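Local coordinates for protein bradyzoite surface antigen BSR4 (Toxoplasma gondii, PDB 2JKS) that probably acts as a surface antigen of the bradyzoite stage, built from two SRS domains of the SAG1-related superfamily, and binds zinc ions, at residues 94-99 and 203-208; 164-169 and 175-180; 64-69 and 75-80. One frame throughout, in Å; residues are numbered along the deposited sequence.

Interaction 1 of 3, residues 94-99 and 203-208. With ZN (zinc ion), chain F.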
loop_
_atom_site.group_PDB
_atom_site.type_symbol
_atom_site.label_atom_id
_atom_site.label_comp_id
_atom_site.label_asym_id
_atom_site.label_seq_id
_atom_site.Cartn_x
_atom_site.Cartn_y
_atom_site.Cartn_z
ATOM N N LEU A 94 -5.361 -6.984 5.480
ATOM C CA LEU A 94 -5.238 -6.849 4.023
ATOM C C LEU A 94 -4.262 -5.717 3.684
ATOM O O LEU A 94 -3.411 -5.875 2.820
ATOM C CB LEU A 94 -6.594 -6.574 3.363
ATOM C CG LEU A 94 -6.603 -6.405 1.825
ATOM C CD1 LEU A 94 -6.112 -7.624 1.078
ATOM C CD2 LEU A 94 -7.951 -6.101 1.352
ATOM N N LEU A 95 -4.349 -4.613 4.420
ATOM C CA LEU A 95 -3.543 -3.428 4.117
ATOM C C LEU A 95 -2.133 -3.525 4.675
ATOM O O LEU A 95 -1.231 -2.734 4.309
ATOM C CB LEU A 95 -4.231 -2.155 4.632
ATOM C CG LEU A 95 -5.555 -1.853 3.894
ATOM C CD1 LEU A 95 -6.208 -0.622 4.433
ATOM C CD2 LEU A 95 -5.414 -1.756 2.329
ATOM N N GLU A 96 -1.961 -4.499 5.572
ATOM C CA GLU A 96 -0.698 -4.739 6.279
ATOM C C GLU A 96 -0.237 -3.519 7.034
ATOM O O GLU A 96 0.932 -3.177 6.979
ATOM C CB GLU A 96 0.390 -5.204 5.328
ATOM C CG GLU A 96 0.212 -6.591 4.858
ATOM C CD GLU A 96 1.255 -6.969 3.862
ATOM O OE1 GLU A 96 0.882 -7.341 2.742
ATOM O OE2 GLU A 96 2.461 -6.872 4.166
ATOM N N THR A 97 -1.161 -2.886 7.746
ATOM C CA THR A 97 -0.896 -1.638 8.429
ATOM C C THR A 97 -1.168 -1.787 9.924
ATOM O O THR A 97 -1.681 -2.818 10.354
ATOM C CB THR A 97 -1.654 -0.420 7.744
ATOM O OG1 THR A 97 -3.047 -0.736 7.559
ATOM C CG2 THR A 97 -1.012 -0.065 6.359
ATOM N N ASP A 98 -0.799 -0.777 10.721
ATOM C CA ASP A 98 -0.765 -0.885 12.202
ATOM C C ASP A 98 -2.049 -0.482 12.891
ATOM O O ASP A 98 -2.321 -0.922 13.999
ATOM C CB ASP A 98 0.341 0.018 12.792
ATOM C CG ASP A 98 1.738 -0.340 12.298
ATOM O OD1 ASP A 98 2.015 -1.538 12.032
ATOM O OD2 ASP A 98 2.558 0.601 12.193
ATOM N N ARG A 99 -2.802 0.409 12.252
ATOM C CA ARG A 99 -3.999 0.987 12.845
ATOM C C ARG A 99 -5.202 0.090 12.504
ATOM O O ARG A 99 -5.309 -0.409 11.388
ATOM C CB ARG A 99 -4.204 2.412 12.293
ATOM C CG ARG A 99 -5.116 3.273 13.163
ATOM C CD ARG A 99 -5.418 4.664 12.550
ATOM N NE ARG A 99 -6.752 4.674 11.927
ATOM C CZ ARG A 99 -6.952 4.992 10.666
ATOM N NH1 ARG A 99 -5.916 5.428 9.958
ATOM N NH2 ARG A 99 -8.172 4.940 10.131
ATOM N N GLY A 203 10.056 -1.872 4.466
ATOM C CA GLY A 203 8.769 -2.491 4.908
ATOM C C GLY A 203 8.882 -3.991 4.643
ATOM O O GLY A 203 9.902 -4.465 4.138
ATOM N N SER A 204 7.848 -4.763 4.978
ATOM C CA SER A 204 8.001 -6.196 4.883
ATOM C C SER A 204 7.816 -6.649 3.438
ATOM O O SER A 204 8.125 -7.772 3.132
ATOM C CB SER A 204 7.026 -6.919 5.838
ATOM O OG SER A 204 5.701 -6.551 5.489
ATOM N N ASP A 205 7.377 -5.754 2.545
ATOM C CA ASP A 205 7.146 -6.096 1.132
ATOM C C ASP A 205 8.379 -5.888 0.240
ATOM O O ASP A 205 8.348 -6.173 -0.970
ATOM C CB ASP A 205 6.000 -5.232 0.591
ATOM C CG ASP A 205 4.651 -5.697 1.104
ATOM O OD1 ASP A 205 4.482 -6.919 1.161
ATOM O OD2 ASP A 205 3.771 -4.863 1.434
ATOM N N GLY A 206 9.454 -5.404 0.831
ATOM C CA GLY A 206 10.599 -5.034 0.018
ATOM C C GLY A 206 11.910 -5.486 0.582
ATOM O O GLY A 206 11.980 -5.994 1.713
ATOM N N SER A 207 12.948 -5.315 -0.224
ATOM C CA SER A 207 14.302 -5.782 0.128
ATOM C C SER A 207 15.255 -4.692 -0.241
ATOM O O SER A 207 15.136 -4.128 -1.329
ATOM C CB SER A 207 14.677 -7.032 -0.690
ATOM O OG SER A 207 13.841 -8.121 -0.323
ATOM N N LEU A 208 16.212 -4.418 0.639
ATOM C CA LEU A 208 17.264 -3.431 0.366
ATOM C C LEU A 208 18.114 -3.796 -0.827
ATOM O O LEU A 208 18.539 -4.952 -0.985
ATOM C CB LEU A 208 18.133 -3.244 1.610
ATOM C CG LEU A 208 17.490 -2.544 2.794
ATOM C CD1 LEU A 208 18.190 -2.877 4.110
ATOM C CD2 LEU A 208 17.464 -1.042 2.578
HETATM ZN ZN ZN F . 2.753 -7.828 1.743
HETATM O O HOH W 1 4.423 -4.687 3.990
HETATM O O HOH W 2 2.954 -10.226 2.078
#
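Glu96 and Asp205 both place CG beside the backbone N and anti to the carbonyl carbon, with chi1 of -73° and -74°. The Glu96 chain then runs out extended, and the two carboxylates meet from opposite directions at a zinc ion. Glu96 OE1 binds the metal at 2.2 Å. The other oxygen, Glu96 OE2, is a longer ligand at 2.6 Å, so this carboxylate grips the ion unevenly with both oxygens. Asp205 binds through OD1 at 2.0 Å, and its carboxylate plane is turned 72° from that of Glu96. Water 2 adds a ligand at 2.4 Å from the zinc.

The site joins a helix end in the first SRS domain to a turn in the second. Glu96, with positive phi, is the C-prime residue of a Schellman motif that ends helix 91-95. Asp205 sits in a type I turn from Gly203 to Gly206.

Glu96 OE2 and Asp205 OD2 lie 3.6 Å apart, and the zinc probably offsets their like charges. Lys132 NZ also hydrogen-bonds Glu96 OE1. Water 1 donates to Glu96 OE2 at 2.9 Å and, weakly, to Asp205 OD2. The same water hydrogen-bonds Ser204 OG at 2.7 Å.

Interaction 2 of 3, residues 164-169 and 175-180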
loop_
_atom_site.group_PDB
_atom_site.type_symbol
_atom_site.label_atom_id
_atom_site.label_comp_id
_atom_site.label_asym_id
_atom_site.label_seq_id
_atom_site.Cartn_x
_atom_site.Cartn_y
_atom_site.Cartn_z
ATOM N N ARG A 164 0.565 3.881 -1.213
ATOM C CA ARG A 164 1.187 5.187 -0.990
ATOM C C ARG A 164 2.365 5.372 -1.949
ATOM O O ARG A 164 2.949 4.380 -2.449
ATOM C CB ARG A 164 1.710 5.302 0.438
ATOM C CG ARG A 164 2.890 4.376 0.753
ATOM C CD ARG A 164 2.703 3.849 2.159
ATOM N NE ARG A 164 3.233 4.720 3.182
ATOM C CZ ARG A 164 2.696 4.818 4.405
ATOM N NH1 ARG A 164 1.588 4.142 4.720
ATOM N NH2 ARG A 164 3.249 5.613 5.309
ATOM N N ALA A 165 2.758 6.627 -2.124
ATOM C CA ALA A 165 3.908 6.957 -2.962
ATOM C C ALA A 165 5.136 6.704 -2.108
ATOM O O ALA A 165 5.105 6.940 -0.908
ATOM C CB ALA A 165 3.879 8.470 -3.407
ATOM N N SER A 166 6.233 6.306 -2.729
ATOM C CA SER A 166 7.520 6.315 -2.002
ATOM C C SER A 166 7.845 7.786 -1.656
ATOM O O SER A 166 7.620 8.670 -2.477
ATOM C CB SER A 166 8.603 5.730 -2.889
ATOM O OG SER A 166 8.293 4.354 -3.193
ATOM N N SER A 167 8.357 8.044 -0.465
ATOM C CA SER A 167 8.514 9.427 -0.007
ATOM C C SER A 167 9.672 9.625 0.962
ATOM O O SER A 167 10.107 8.692 1.603
ATOM C CB SER A 167 7.220 9.915 0.703
ATOM O OG SER A 167 6.989 9.145 1.865
ATOM N N LEU A 168 10.096 10.881 1.091
ATOM C CA LEU A 168 11.191 11.306 1.938
ATOM C C LEU A 168 10.617 12.124 3.060
ATOM O O LEU A 168 9.840 13.059 2.814
ATOM C CB LEU A 168 12.150 12.205 1.130
ATOM C CG LEU A 168 13.374 12.822 1.830
ATOM C CD1 LEU A 168 14.321 11.783 2.515
ATOM C CD2 LEU A 168 14.162 13.808 0.918
ATOM N N ALA A 169 10.967 11.793 4.290
ATOM C CA ALA A 169 10.484 12.632 5.402
ATOM C C ALA A 169 11.657 13.307 6.051
ATOM O O ALA A 169 12.804 13.130 5.621
ATOM C CB ALA A 169 9.690 11.805 6.391
ATOM N N THR A 175 10.618 6.242 3.058
ATOM C CA THR A 175 9.569 5.187 3.038
ATOM C C THR A 175 9.314 4.723 1.618
ATOM O O THR A 175 8.779 5.464 0.790
ATOM C CB THR A 175 8.237 5.678 3.683
ATOM O OG1 THR A 175 8.524 6.169 4.999
ATOM C CG2 THR A 175 7.201 4.547 3.771
ATOM N N CYS A 176 9.740 3.497 1.328
ATOM C CA CYS A 176 9.604 2.928 -0.016
ATOM C C CYS A 176 8.273 2.177 -0.122
ATOM O O CYS A 176 7.843 1.523 0.822
ATOM C CB CYS A 176 10.763 1.954 -0.346
ATOM S SG CYS A 176 12.315 2.766 -0.843
ATOM N N ALA A 177 7.652 2.313 -1.282
ATOM C CA ALA A 177 6.482 1.515 -1.665
ATOM C C ALA A 177 6.662 1.033 -3.113
ATOM O O ALA A 177 7.663 1.344 -3.768
ATOM C CB ALA A 177 5.195 2.323 -1.464
ATOM N N TYR A 178 5.708 0.241 -3.613
ATOM C CA TYR A 178 5.965 -0.669 -4.724
ATOM C C TYR A 178 4.713 -0.798 -5.608
ATOM O O TYR A 178 4.687 -1.626 -6.545
ATOM C CB TYR A 178 6.357 -2.082 -4.189
ATOM C CG TYR A 178 7.412 -2.029 -3.103
ATOM C CD1 TYR A 178 8.761 -1.781 -3.431
ATOM C CD2 TYR A 178 7.064 -2.148 -1.752
ATOM C CE1 TYR A 178 9.712 -1.625 -2.455
ATOM C CE2 TYR A 178 8.014 -2.034 -0.781
ATOM C CZ TYR A 178 9.325 -1.740 -1.136
ATOM O OH TYR A 178 10.241 -1.659 -0.158
ATOM N N GLY A 179 3.709 0.039 -5.345
ATOM C CA GLY A 179 2.508 0.096 -6.192
ATOM C C GLY A 179 2.766 0.561 -7.596
ATOM O O GLY A 179 3.781 1.202 -7.863
ATOM N N LYS A 180 1.854 0.230 -8.501
ATOM C CA LYS A 180 1.864 0.761 -9.866
ATOM C C LYS A 180 2.198 2.274 -9.979
ATOM O O LYS A 180 2.963 2.687 -10.876
ATOM C CB LYS A 180 0.491 0.465 -10.580
ATOM C CG LYS A 180 0.526 0.617 -12.116
ATOM C CD LYS A 180 -0.898 0.630 -12.721
ATOM C CE LYS A 180 -0.903 0.861 -14.255
ATOM N NZ LYS A 180 -0.852 2.314 -14.632
HETATM O O HOH W 3 5.674 6.863 6.838
#
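The guanidinium of Arg164 is met obliquely by the methyl of Thr175, with Arg164 NE 4.0 Å from Thr175 CG2. The two side chains cross at about a right angle. At the ends of the flat group, NH1 donates to Leu127 O. NH2 donates weakly to water 3, which also makes a weak bond to Thr175 OG1.

Beside this lies a short antiparallel hairpin at the border of a five-stranded sheet. Strand 167-169 is one edge of that sheet within the chain, and strand 173-175 pairs with it. Ser167 and Thr175 form a hydrogen-bonded pair. Ser167 N donates to Thr175 O at 2.9 Å, and Thr175 N returns a bond of equal length to Ser167 O.

Past the pair, a side chain takes over from the backbone. Ser166 OG stands beside its own backbone N (chi1 -63°), where it accepts from Ala177 N at 2.9 Å with an N-H...O angle of 169°. Asn183 ND2 hydrogen-bonds the same hydroxyl, so it is gripped twice. The neighbouring Cys176 turns away and forms a disulfide with Cys301, which ties this segment to strand 301-307 of another sheet. Ala177 points back across the contact: its CB lies 3.2 Å from Arg164 O and 3.8 Å from Arg164 CG.

Interaction 3 of 3, residues 64-69 and 75-80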
loop_
_atom_site.group_PDB
_atom_site.type_symbol
_atom_site.label_atom_id
_atom_site.label_comp_id
_atom_site.label_asym_id
_atom_site.label_seq_id
_atom_site.Cartn_x
_atom_site.Cartn_y
_atom_site.Cartn_z
ATOM N N ASN A 64 -14.995 -7.109 8.997
ATOM C CA ASN A 64 -14.290 -7.825 7.953
ATOM C C ASN A 64 -14.590 -7.275 6.546
ATOM O O ASN A 64 -15.598 -6.606 6.338
ATOM C CB ASN A 64 -14.652 -9.326 7.998
ATOM C CG ASN A 64 -14.199 -10.008 9.281
ATOM O OD1 ASN A 64 -13.001 -10.177 9.528
ATOM N ND2 ASN A 64 -15.156 -10.398 10.104
ATOM N N VAL A 65 -13.672 -7.535 5.619
ATOM C CA VAL A 65 -13.917 -7.401 4.167
ATOM C C VAL A 65 -13.544 -8.737 3.500
ATOM O O VAL A 65 -13.050 -9.633 4.176
ATOM C CB VAL A 65 -13.130 -6.184 3.532
ATOM C CG1 VAL A 65 -13.531 -4.854 4.183
ATOM C CG2 VAL A 65 -11.626 -6.393 3.644
ATOM N N CYS A 66 -13.826 -8.900 2.213
ATOM C CA CYS A 66 -13.419 -10.084 1.483
ATOM C C CYS A 66 -12.133 -9.852 0.712
ATOM O O CYS A 66 -11.980 -8.831 0.048
ATOM C CB CYS A 66 -14.522 -10.550 0.522
ATOM S SG CYS A 66 -16.078 -10.743 1.373
ATOM N N ASP A 67 -11.216 -10.806 0.806
ATOM C CA ASP A 67 -10.013 -10.821 -0.037
ATOM C C ASP A 67 -10.228 -11.829 -1.174
ATOM O O ASP A 67 -10.153 -13.041 -0.947
ATOM C CB ASP A 67 -8.790 -11.264 0.778
ATOM C CG ASP A 67 -7.475 -11.127 0.000
ATOM O OD1 ASP A 67 -7.483 -10.931 -1.237
ATOM O OD2 ASP A 67 -6.425 -11.195 0.651
ATOM N N PRO A 68 -10.467 -11.352 -2.409
ATOM C CA PRO A 68 -10.688 -12.398 -3.414
ATOM C C PRO A 68 -9.474 -13.293 -3.707
ATOM O O PRO A 68 -9.612 -14.297 -4.414
ATOM C CB PRO A 68 -11.113 -11.608 -4.668
ATOM C CG PRO A 68 -11.493 -10.269 -4.167
ATOM C CD PRO A 68 -10.588 -10.007 -2.994
ATOM N N LYS A 69 -8.308 -12.951 -3.162
ATOM C CA LYS A 69 -7.070 -13.697 -3.433
ATOM C C LYS A 69 -6.896 -14.828 -2.439
ATOM O O LYS A 69 -6.233 -15.809 -2.740
ATOM C CB LYS A 69 -5.838 -12.784 -3.364
ATOM C CG LYS A 69 -5.834 -11.658 -4.364
ATOM C CD LYS A 69 -4.408 -11.223 -4.672
ATOM C CE LYS A 69 -4.401 -9.944 -5.492
ATOM N NZ LYS A 69 -3.603 -10.051 -6.742
ATOM N N THR A 75 -13.067 -18.102 6.669
ATOM C CA THR A 75 -14.476 -18.162 6.247
ATOM C C THR A 75 -14.845 -17.474 4.900
ATOM O O THR A 75 -14.616 -16.275 4.684
ATOM C CB THR A 75 -15.465 -17.880 7.435
ATOM O OG1 THR A 75 -16.493 -16.975 7.030
ATOM C CG2 THR A 75 -14.751 -17.307 8.640
ATOM N N VAL A 76 -15.409 -18.282 3.999
ATOM C CA VAL A 76 -15.675 -17.904 2.599
ATOM C C VAL A 76 -16.762 -16.831 2.422
ATOM O O VAL A 76 -17.815 -16.863 3.089
ATOM C CB VAL A 76 -15.994 -19.179 1.745
ATOM C CG1 VAL A 76 -16.850 -18.862 0.520
ATOM C CG2 VAL A 76 -14.695 -19.888 1.319
ATOM N N CYS A 77 -16.500 -15.902 1.503
ATOM C CA CYS A 77 -17.451 -14.860 1.144
ATOM C C CYS A 77 -18.415 -15.315 0.062
ATOM O O CYS A 77 -18.050 -15.403 -1.116
ATOM C CB CYS A 77 -16.696 -13.600 0.696
ATOM S SG CYS A 77 -15.971 -12.654 2.079
ATOM N N GLN A 78 -19.653 -15.589 0.469
ATOM C CA GLN A 78 -20.667 -16.211 -0.398
ATOM C C GLN A 78 -21.598 -15.188 -1.080
ATOM O O GLN A 78 -22.129 -14.296 -0.427
ATOM C CB GLN A 78 -21.497 -17.244 0.410
ATOM C CG GLN A 78 -20.687 -18.095 1.406
ATOM C CD GLN A 78 -21.491 -19.266 2.030
ATOM O OE1 GLN A 78 -21.209 -20.433 1.758
ATOM N NE2 GLN A 78 -22.475 -18.946 2.870
ATOM N N PHE A 79 -21.739 -15.289 -2.398
ATOM C CA PHE A 79 -22.707 -14.513 -3.175
ATOM C C PHE A 79 -23.698 -15.481 -3.854
ATOM O O PHE A 79 -23.316 -16.287 -4.704
ATOM C CB PHE A 79 -22.015 -13.700 -4.270
ATOM C CG PHE A 79 -21.327 -12.448 -3.781
ATOM C CD1 PHE A 79 -21.999 -11.226 -3.790
ATOM C CD2 PHE A 79 -19.999 -12.480 -3.363
ATOM C CE1 PHE A 79 -21.383 -10.052 -3.358
ATOM C CE2 PHE A 79 -19.367 -11.297 -2.920
ATOM C CZ PHE A 79 -20.070 -10.091 -2.917
ATOM N N GLY A 80 -24.973 -15.385 -3.496
ATOM C CA GLY A 80 -25.951 -16.343 -4.003
ATOM C C GLY A 80 -25.689 -17.726 -3.436
ATOM O O GLY A 80 -25.024 -17.869 -2.404
#
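Cys66 reaches across to Cys77 and is covalently joined to it. From the backbone, Cys66 CB points toward the partner segment and lies 3.7 Å from Cys77 CB. The next atom, Cys66 SG, sits beside its own backbone N because chi1 is -53°. It ends in the disulfide, with Cys66 SG 2.0 Å from Cys77 SG. Cys66 SG also lies 3.0 Å from Cys77 CB, and the reverse distance, from Cys77 SG to Cys66 CB, is again 3.0 Å. The torsion about the S-S bond is -90°, a left-handed disulfide close to the relaxed right-angle value.

The bridge links the end of strand 53-67 to strand 76-79, an edge strand, within this chain, of a six-stranded sheet. These strands are not neighbours in the sheet: strand 83-89 runs between them and hydrogen-bonds to both. Both cysteines are buried, and Ile57 packs on each.

Just beyond the bridge the chain turns. Asp67 puts CG anti to its backbone N, which carries the carboxylate away from Cys77. Asp67 OD1 then accepts from Lys69 N at 2.9 Å in an Asx turn. The N-H comes from above the carboxylate plane, 51° out of it.

Overall arrangement
Along the chain, interaction 3 comes first and lies in the first SRS domain. Interaction 1 then spans from there to the second, and interaction 2 falls within the sequence between its segments. The centres of interactions 1 and 2 are 11 Å apart. They touch where Tyr178 packs on Asp205 and Gly206, with Tyr178 OH 3.4 Å from Gly206 CA. Interaction 3 is farther off, with its centre 22 Å from that of interaction 1 and 29 Å from that of interaction 2. Leu94 CD1 nevertheless meets Asp67 OD2 at 3.6 Å. Interaction 3 thus stays inside one sheet of the first domain, while interactions 1 and 2 lie where the two domains meet.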